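Local coordinates for acyl-coenzyme A oxidase acox-1.2 (Caenorhabditis elegans, PDB 5K3J), which catalyses the FAD-dependent desaturation of ascaroside-CoA pheromone precursors with a five-carbon omega side chain, the first step of their shortening by peroxisomal beta-oxidation, at residues Ala415-Ile418 and Ser419-Tyr422. Sequence-based numbering, arbitrary orientation.
Sequences ASYI and SVVY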
loop_
_atom_site.group_PDB
_atom_site.type_symbol
_atom_site.label_atom_id
_atom_site.label_comp_id
_atom_site.label_asym_id
_atom_site.label_seq_id
_atom_site.Cartn_x
_atom_site.Cartn_y
_atom_site.Cartn_z
ATOM N N ALA A 415 -0.279 11.681 -11.478
ATOM C CA ALA A 415 0.223 13.051 -11.490
ATOM C C ALA A 415 0.724 13.450 -10.106
ATOM O O ALA A 415 1.381 14.481 -9.944
ATOM C CB ALA A 415 -0.856 14.002 -11.964
ATOM N N SER A 416 0.399 12.624 -9.115
ATOM C CA SER A 416 0.882 12.797 -7.751
ATOM C C SER A 416 2.199 12.046 -7.556
ATOM O O SER A 416 3.070 12.488 -6.804
ATOM C CB SER A 416 -0.159 12.296 -6.751
ATOM O OG SER A 416 -0.141 10.882 -6.676
ATOM N N TYR A 417 2.310 10.897 -8.230
ATOM C CA TYR A 417 3.517 10.058 -8.281
ATOM C C TYR A 417 3.799 9.317 -6.969
ATOM O O TYR A 417 4.742 8.528 -6.882
ATOM C CB TYR A 417 4.737 10.898 -8.682
ATOM C CG TYR A 417 5.902 10.087 -9.208
ATOM C CD1 TYR A 417 5.878 9.557 -10.494
ATOM C CD2 TYR A 417 7.027 9.856 -8.425
ATOM C CE1 TYR A 417 6.936 8.815 -10.978
ATOM C CE2 TYR A 417 8.088 9.113 -8.905
ATOM C CZ TYR A 417 8.036 8.598 -10.181
ATOM O OH TYR A 417 9.089 7.859 -10.663
ATOM N N ILE A 418 2.961 9.545 -5.962
ATOM C CA ILE A 418 3.158 8.955 -4.643
ATOM C C ILE A 418 2.885 7.448 -4.661
ATOM O O ILE A 418 3.444 6.693 -3.863
ATOM C CB ILE A 418 2.265 9.653 -3.602
ATOM C CG1 ILE A 418 2.499 11.167 -3.653
ATOM C CG2 ILE A 418 2.543 9.117 -2.209
ATOM C CD1 ILE A 418 1.580 11.963 -2.772
ATOM N N SER A 419 2.044 7.013 -5.593
ATOM C CA SER A 419 1.761 5.590 -5.757
ATOM C C SER A 419 3.002 4.853 -6.253
ATOM O O SER A 419 3.300 3.747 -5.799
ATOM C CB SER A 419 0.597 5.374 -6.723
ATOM O OG SER A 419 0.927 5.796 -8.031
ATOM N N VAL A 420 3.722 5.474 -7.185
ATOM C CA VAL A 420 4.999 4.945 -7.664
ATOM C C VAL A 420 5.980 4.781 -6.511
ATOM O O VAL A 420 6.510 3.688 -6.282
ATOM C CB VAL A 420 5.644 5.855 -8.720
ATOM C CG1 VAL A 420 7.094 5.427 -8.983
ATOM C CG2 VAL A 420 4.824 5.864 -10.000
ATOM N N VAL A 421 6.216 5.884 -5.807
ATOM C CA VAL A 421 7.075 5.917 -4.635
ATOM C C VAL A 421 6.661 4.876 -3.614
ATOM O O VAL A 421 7.509 4.259 -2.961
ATOM C CB VAL A 421 7.060 7.316 -3.982
ATOM C CG1 VAL A 421 7.921 7.334 -2.725
ATOM C CG2 VAL A 421 7.532 8.361 -4.973
ATOM N N TYR A 422 5.359 4.667 -3.480
ATOM C CA TYR A 422 4.894 3.642 -2.567
ATOM C C TYR A 422 5.293 2.273 -3.094
ATOM O O TYR A 422 5.920 1.488 -2.383
ATOM C CB TYR A 422 3.385 3.682 -2.373
ATOM C CG TYR A 422 2.917 2.553 -1.495
ATOM C CD1 TYR A 422 3.150 2.582 -0.127
ATOM C CD2 TYR A 422 2.299 1.436 -2.035
ATOM C CE1 TYR A 422 2.760 1.541 0.684
ATOM C CE2 TYR A 422 1.901 0.387 -1.230
ATOM C CZ TYR A 422 2.136 0.447 0.132
ATOM O OH TYR A 422 1.752 -0.582 0.959
#
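Tyr417 and Val420 illustrate how a residue at the N-cap can fold its side chain back over the first turn of a helix. The tyrosine has CG anti to its own N (chi1 -161°), which lays the ring alongside the turn, and Val420 sits over one face in a CH-pi contact, its CB 3.9 Å from the ring centroid. The CG1 branch of Val420 runs on to CZ, 3.5 Å away, while CG2 lies near CE1 and CD1. Val421 meets the ring obliquely through CG2, 3.8 Å from CD2; Tyr417 OH bonds Glu107. In the backbone, the nearly straight bond from Val421 N to Tyr417 O (3.2 Å) starts the helical ladder, and Tyr422 N to Ile418 O follows. Replacing Tyr417 by an alanine is likely to open a gap over Val420 and leave Glu107 without its hydroxyl partner. The looser side is Ser416, whose side chain makes no contact with 419-422: OG bonds Gly411 O and Ser413 O, with a weak addition from Ile418 N. No touching residue is solvent-exposed. Ile418 turns to helices 287-315 and 379-405, Val421 touches Phe303 of the former, and Tyr422 OH bonds Glu401 and Ser419 packs on Met241, both of the second subunit, so this turn fixes helix 418-426 in the C-alpha1 helical domain at the dimer interface.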